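Local coordinates for protein spherulin-4 (Aspergillus clavatus, PDB 5C5G) that is a glycoside hydrolase with a (beta/alpha) barrel fold, whose fungal relative is required for making the cell-surface polysaccharide galactosaminogalactan, at residues L14-E27 against D55-Y68. Residues are numbered along the deposited sequence; the frame is centred on the assembly and turned at random.
With EDO (1,2-ethanediol), chain B.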
loop_
_atom_site.group_PDB
_atom_site.type_symbol
_atom_site.label_atom_id
_atom_site.label_comp_id
_atom_site.label_asym_id
_atom_site.label_seq_id
_atom_site.Cartn_x
_atom_site.Cartn_y
_atom_site.Cartn_z
ATOM N N LEU A 14 -6.035 -2.196 2.931
ATOM C CA LEU A 14 -7.083 -3.106 3.365
ATOM C C LEU A 14 -7.561 -2.712 4.747
ATOM O O LEU A 14 -7.285 -3.386 5.744
ATOM C CB LEU A 14 -6.581 -4.554 3.336
ATOM C CG LEU A 14 -7.624 -5.630 3.620
ATOM C CD1 LEU A 14 -8.689 -5.624 2.541
ATOM C CD2 LEU A 14 -6.982 -6.991 3.710
ATOM N N TYR A 15 -8.262 -1.592 4.809
ATOM C CA TYR A 15 -8.733 -1.064 6.092
ATOM C C TYR A 15 -10.187 -1.492 6.289
ATOM O O TYR A 15 -11.020 -0.739 6.788
ATOM C CB TYR A 15 -8.575 0.463 6.177
ATOM C CG TYR A 15 -7.193 0.982 5.825
ATOM C CD1 TYR A 15 -6.078 0.144 5.808
ATOM C CD2 TYR A 15 -7.016 2.302 5.461
ATOM C CE1 TYR A 15 -4.838 0.623 5.475
ATOM C CE2 TYR A 15 -5.757 2.794 5.116
ATOM C CZ TYR A 15 -4.677 1.929 5.112
ATOM O OH TYR A 15 -3.433 2.400 4.751
ATOM N N VAL A 16 -10.483 -2.683 5.807
ATOM C CA VAL A 16 -11.734 -3.382 6.012
ATOM C C VAL A 16 -11.594 -4.201 7.275
ATOM O O VAL A 16 -10.648 -4.953 7.407
ATOM C CB VAL A 16 -11.940 -4.373 4.839
ATOM C CG1 VAL A 16 -13.218 -5.148 4.990
ATOM C CG2 VAL A 16 -11.912 -3.644 3.489
ATOM N N TYR A 17 -12.529 -4.071 8.207
ATOM C CA TYR A 17 -12.441 -4.873 9.413
ATOM C C TYR A 17 -12.658 -6.363 9.070
ATOM O O TYR A 17 -13.598 -6.693 8.358
ATOM C CB TYR A 17 -13.455 -4.414 10.458
ATOM C CG TYR A 17 -13.308 -5.202 11.725
ATOM C CD1 TYR A 17 -12.298 -4.903 12.621
ATOM C CD2 TYR A 17 -14.135 -6.283 12.000
ATOM C CE1 TYR A 17 -12.115 -5.644 13.759
ATOM C CE2 TYR A 17 -13.966 -7.029 13.150
ATOM C CZ TYR A 17 -12.952 -6.700 14.023
ATOM O OH TYR A 17 -12.760 -7.435 15.163
ATOM N N PRO A 18 -11.785 -7.259 9.569
ATOM C CA PRO A 18 -11.809 -8.675 9.160
ATOM C C PRO A 18 -12.885 -9.533 9.833
ATOM O O PRO A 18 -12.596 -10.611 10.361
ATOM C CB PRO A 18 -10.403 -9.160 9.528
ATOM C CG PRO A 18 -10.003 -8.288 10.661
ATOM C CD PRO A 18 -10.579 -6.947 10.358
ATOM N N ALA A 19 -14.121 -9.064 9.790
ATOM C CA ALA A 19 -15.240 -9.911 10.155
ATOM C C ALA A 19 -15.236 -11.133 9.238
ATOM O O ALA A 19 -14.699 -11.071 8.132
ATOM C CB ALA A 19 -16.529 -9.155 10.003
ATOM N N PRO A 20 -15.804 -12.254 9.696
ATOM C CA PRO A 20 -15.860 -13.419 8.810
ATOM C C PRO A 20 -16.421 -13.059 7.434
ATOM O O PRO A 20 -17.467 -12.414 7.338
ATOM C CB PRO A 20 -16.772 -14.387 9.575
ATOM C CG PRO A 20 -16.512 -14.037 11.005
ATOM C CD PRO A 20 -16.358 -12.551 11.028
ATOM N N GLY A 21 -15.699 -13.444 6.387
ATOM C CA GLY A 21 -16.113 -13.184 5.021
ATOM C C GLY A 21 -15.717 -11.827 4.463
ATOM O O GLY A 21 -15.737 -11.640 3.242
ATOM N N ALA A 22 -15.314 -10.885 5.318
ATOM C CA ALA A 22 -15.110 -9.513 4.870
ATOM C C ALA A 22 -13.975 -9.373 3.864
ATOM O O ALA A 22 -14.010 -8.490 3.006
ATOM C CB ALA A 22 -14.874 -8.583 6.051
ATOM N N TRP A 23 -12.940 -10.196 3.997
ATOM C CA TRP A 23 -11.792 -10.129 3.109
ATOM C C TRP A 23 -11.918 -11.064 1.903
ATOM O O TRP A 23 -11.001 -11.119 1.078
ATOM C CB TRP A 23 -10.511 -10.403 3.895
ATOM C CG TRP A 23 -10.117 -9.291 4.817
ATOM C CD1 TRP A 23 -10.766 -8.113 5.014
ATOM C CD2 TRP A 23 -8.964 -9.260 5.658
ATOM N NE1 TRP A 23 -10.080 -7.339 5.928
ATOM C CE2 TRP A 23 -8.971 -8.024 6.340
ATOM C CE3 TRP A 23 -7.922 -10.159 5.901
ATOM C CZ2 TRP A 23 -7.975 -7.664 7.245
ATOM C CZ3 TRP A 23 -6.929 -9.798 6.800
ATOM C CH2 TRP A 23 -6.969 -8.564 7.462
ATOM N N ASP A 24 -13.055 -11.745 1.776
ATOM C CA ASP A 24 -13.246 -12.695 0.692
ATOM C C ASP A 24 -13.029 -12.087 -0.692
ATOM O O ASP A 24 -12.437 -12.733 -1.542
ATOM C CB ASP A 24 -14.639 -13.329 0.747
ATOM C CG ASP A 24 -14.773 -14.413 1.821
ATOM O OD1 ASP A 24 -13.841 -14.624 2.623
ATOM O OD2 ASP A 24 -15.835 -15.063 1.858
ATOM N N PRO A 25 -13.492 -10.850 -0.934
ATOM C CA PRO A 25 -13.286 -10.330 -2.295
ATOM C C PRO A 25 -11.815 -10.147 -2.644
ATOM O O PRO A 25 -11.456 -10.202 -3.823
ATOM C CB PRO A 25 -14.006 -8.980 -2.267
ATOM C CG PRO A 25 -15.052 -9.133 -1.220
ATOM C CD PRO A 25 -14.381 -9.978 -0.156
ATOM N N LEU A 26 -10.970 -9.947 -1.640
ATOM C CA LEU A 26 -9.542 -9.869 -1.871
ATOM C C LEU A 26 -8.973 -11.269 -2.062
ATOM O O LEU A 26 -8.210 -11.523 -3.008
ATOM C CB LEU A 26 -8.830 -9.143 -0.723
ATOM C CG LEU A 26 -7.303 -9.180 -0.784
ATOM C CD1 LEU A 26 -6.768 -8.541 -2.045
ATOM C CD2 LEU A 26 -6.722 -8.492 0.428
ATOM N N GLU A 27 -9.338 -12.198 -1.194
ATOM C CA GLU A 27 -8.796 -13.531 -1.342
ATOM C C GLU A 27 -9.188 -14.108 -2.688
ATOM O O GLU A 27 -8.403 -14.818 -3.317
ATOM C CB GLU A 27 -9.237 -14.450 -0.214
ATOM C CG GLU A 27 -8.416 -15.729 -0.189
ATOM C CD GLU A 27 -8.792 -16.660 0.921
ATOM O OE1 GLU A 27 -9.613 -16.278 1.786
ATOM O OE2 GLU A 27 -8.262 -17.785 0.917
ATOM N N ASP A 55 -6.770 -8.322 17.423
ATOM C CA ASP A 55 -7.886 -9.108 17.929
ATOM C C ASP A 55 -8.039 -10.444 17.200
ATOM O O ASP A 55 -7.298 -10.743 16.267
ATOM C CB ASP A 55 -9.170 -8.267 17.989
ATOM C CG ASP A 55 -9.837 -8.049 16.644
ATOM O OD1 ASP A 55 -9.631 -8.820 15.686
ATOM O OD2 ASP A 55 -10.657 -7.101 16.585
ATOM N N GLY A 56 -8.994 -11.248 17.637
ATOM C CA GLY A 56 -9.114 -12.611 17.156
ATOM C C GLY A 56 -9.535 -12.710 15.708
ATOM O O GLY A 56 -9.264 -13.705 15.039
ATOM N N ASN A 57 -10.233 -11.694 15.220
ATOM C CA ASN A 57 -10.564 -11.650 13.802
ATOM C C ASN A 57 -9.306 -11.433 12.971
ATOM O O ASN A 57 -9.094 -12.127 11.974
ATOM C CB ASN A 57 -11.603 -10.568 13.523
ATOM C CG ASN A 57 -13.004 -10.978 13.950
ATOM O OD1 ASN A 57 -13.476 -12.069 13.617
ATOM N ND2 ASN A 57 -13.676 -10.105 14.686
ATOM N N TYR A 58 -8.457 -10.488 13.378
ATOM C CA TYR A 58 -7.194 -10.280 12.691
ATOM C C TYR A 58 -6.301 -11.508 12.789
ATOM O O TYR A 58 -5.655 -11.892 11.810
ATOM C CB TYR A 58 -6.465 -9.044 13.244
ATOM C CG TYR A 58 -6.932 -7.754 12.611
ATOM C CD1 TYR A 58 -6.467 -7.399 11.358
ATOM C CD2 TYR A 58 -7.834 -6.911 13.234
ATOM C CE1 TYR A 58 -6.877 -6.250 10.742
ATOM C CE2 TYR A 58 -8.264 -5.742 12.599
ATOM C CZ TYR A 58 -7.764 -5.432 11.353
ATOM O OH TYR A 58 -8.157 -4.291 10.688
ATOM N N THR A 59 -6.253 -12.145 13.955
ATOM C CA THR A 59 -5.336 -13.273 14.093
ATOM C C THR A 59 -5.800 -14.472 13.277
ATOM O O THR A 59 -4.983 -15.309 12.892
ATOM C CB THR A 59 -5.089 -13.673 15.549
ATOM O OG1 THR A 59 -6.318 -14.053 16.143
ATOM C CG2 THR A 59 -4.490 -12.520 16.323
ATOM N N ARG A 60 -7.102 -14.559 13.002
ATOM C CA ARG A 60 -7.622 -15.597 12.110
ATOM C C ARG A 60 -7.344 -15.270 10.635
ATOM O O ARG A 60 -6.910 -16.132 9.865
ATOM C CB ARG A 60 -9.132 -15.776 12.306
ATOM C CG ARG A 60 -9.749 -16.896 11.454
ATOM C CD ARG A 60 -11.273 -16.936 11.578
ATOM N NE ARG A 60 -11.864 -15.717 11.032
ATOM C CZ ARG A 60 -12.404 -14.730 11.741
ATOM N NH1 ARG A 60 -12.487 -14.798 13.065
ATOM N NH2 ARG A 60 -12.866 -13.655 11.114
ATOM N N GLU A 61 -7.613 -14.033 10.237
ATOM C CA GLU A 61 -7.634 -13.690 8.812
ATOM C C GLU A 61 -6.264 -13.356 8.223
ATOM O O GLU A 61 -6.002 -13.636 7.058
ATOM C CB GLU A 61 -8.611 -12.534 8.561
ATOM C CG GLU A 61 -10.056 -12.843 8.958
ATOM C CD GLU A 61 -10.722 -13.907 8.102
ATOM O OE1 GLU A 61 -10.223 -14.209 6.996
ATOM O OE2 GLU A 61 -11.759 -14.438 8.548
ATOM N N ILE A 62 -5.386 -12.747 9.004
ATOM C CA ILE A 62 -4.076 -12.392 8.486
ATOM C C ILE A 62 -3.298 -13.603 7.966
ATOM O O ILE A 62 -2.768 -13.549 6.863
ATOM C CB ILE A 62 -3.262 -11.589 9.514
ATOM C CG1 ILE A 62 -3.825 -10.171 9.590
ATOM C CG2 ILE A 62 -1.771 -11.565 9.158
ATOM C CD1 ILE A 62 -3.364 -9.401 10.807
ATOM N N PRO A 63 -3.219 -14.701 8.732
ATOM C CA PRO A 63 -2.473 -15.859 8.223
ATOM C C PRO A 63 -3.020 -16.428 6.917
ATOM O O PRO A 63 -2.254 -16.990 6.130
ATOM C CB PRO A 63 -2.598 -16.878 9.366
ATOM C CG PRO A 63 -2.757 -16.045 10.567
ATOM C CD PRO A 63 -3.628 -14.906 10.133
ATOM N N LYS A 64 -4.320 -16.298 6.689
ATOM C CA LYS A 64 -4.902 -16.764 5.435
ATOM C C LYS A 64 -4.337 -15.996 4.246
ATOM O O LYS A 64 -4.030 -16.582 3.210
ATOM C CB LYS A 64 -6.425 -16.655 5.463
ATOM C CG LYS A 64 -7.062 -17.598 6.467
ATOM C CD LYS A 64 -8.500 -17.222 6.801
ATOM C CE LYS A 64 -9.384 -17.173 5.574
ATOM N NZ LYS A 64 -10.762 -16.728 5.923
ATOM N N LEU A 65 -4.197 -14.685 4.392
ATOM C CA LEU A 65 -3.618 -13.890 3.309
ATOM C C LEU A 65 -2.132 -14.136 3.194
ATOM O O LEU A 65 -1.595 -14.218 2.086
ATOM C CB LEU A 65 -3.861 -12.389 3.507
ATOM C CG LEU A 65 -5.302 -11.890 3.492
ATOM C CD1 LEU A 65 -5.311 -10.382 3.580
ATOM C CD2 LEU A 65 -6.063 -12.351 2.259
ATOM N N ALA A 66 -1.459 -14.240 4.334
ATOM C CA ALA A 66 -0.013 -14.436 4.357
ATOM C C ALA A 66 0.389 -15.749 3.690
ATOM O O ALA A 66 1.511 -15.887 3.224
ATOM C CB ALA A 66 0.500 -14.399 5.782
ATOM N N SER A 67 -0.529 -16.709 3.637
ATOM C CA SER A 67 -0.246 -18.008 3.036
ATOM C C SER A 67 -0.062 -17.960 1.520
ATOM O O SER A 67 0.456 -18.908 0.933
ATOM C CB SER A 67 -1.364 -18.995 3.384
ATOM O OG SER A 67 -2.528 -18.752 2.615
ATOM N N TYR A 68 -0.498 -16.882 0.876
ATOM C CA TYR A 68 -0.370 -16.761 -0.579
ATOM C C TYR A 68 0.963 -16.141 -0.944
ATOM O O TYR A 68 1.316 -15.071 -0.449
ATOM C CB TYR A 68 -1.494 -15.893 -1.135
ATOM C CG TYR A 68 -2.840 -16.558 -1.102
ATOM C CD1 TYR A 68 -3.259 -17.358 -2.149
ATOM C CD2 TYR A 68 -3.697 -16.380 -0.031
ATOM C CE1 TYR A 68 -4.494 -17.974 -2.131
ATOM C CE2 TYR A 68 -4.934 -16.992 -0.000
ATOM C CZ TYR A 68 -5.330 -17.786 -1.052
ATOM O OH TYR A 68 -6.563 -18.407 -1.035
HETATM C C1 EDO B . -3.531 4.494 0.960
HETATM O O1 EDO B . -2.482 5.378 0.527
HETATM C C2 EDO B . -4.219 4.936 2.250
HETATM O O2 EDO B . -3.375 4.773 3.401
HETATM O O HOH W 1 -6.554 -4.000 8.293
HETATM O O HOH W 2 -13.437 -15.085 6.510
HETATM O O HOH W 3 -12.364 -13.571 4.456
#
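Trp23, Glu27 and Leu65 give up the most surface where segment 14-27 packs on helix 56-66. The Trp23 indole is held between two side chains of its own segment, Leu14 CD2 over the centre of one face and Pro18 CB on the opposite face. Trp23 NE1 donates to Val16 O (2.9 Å), lying above that carbonyl's plane, which helps fix the ring's rotation. Across the contact, Trp23 CE3 meets Leu65 CD1 at 3.5 Å, and the same methyl also touches Leu14 and Leu26. Pro18 in turn lies over one face of the Tyr58 ring, its CG 3.4 Å from the Tyr58 centroid and 2° off the normal, a CH-pi contact.

Polar bonds close both ends. Glu27 runs extended, CG anti to the backbone N (chi1 -166°), and Glu27 OE2 takes the Tyr68 hydroxyl on the anti lone pair, OE2 to OH 2.7 Å. At the other end Tyr17 OH donates to Asp55 OD2 (2.6 Å) and accepts from Asn57 ND2 (2.9 Å, 167°); Asp55 also N-caps the helix through Tyr58 N.

Tyr15 of the same segment as Tyr17 belongs to the N-acetyl-D-galactosamine site. The contact joins the loop after strand 9-13 and the start of helix 24-32 to helix 56-66, adjacent elements of the eight-stranded barrel. Beneath, Trp23 and Leu26 rest on strand 38-42, and Ile62 reaches strand 71-78.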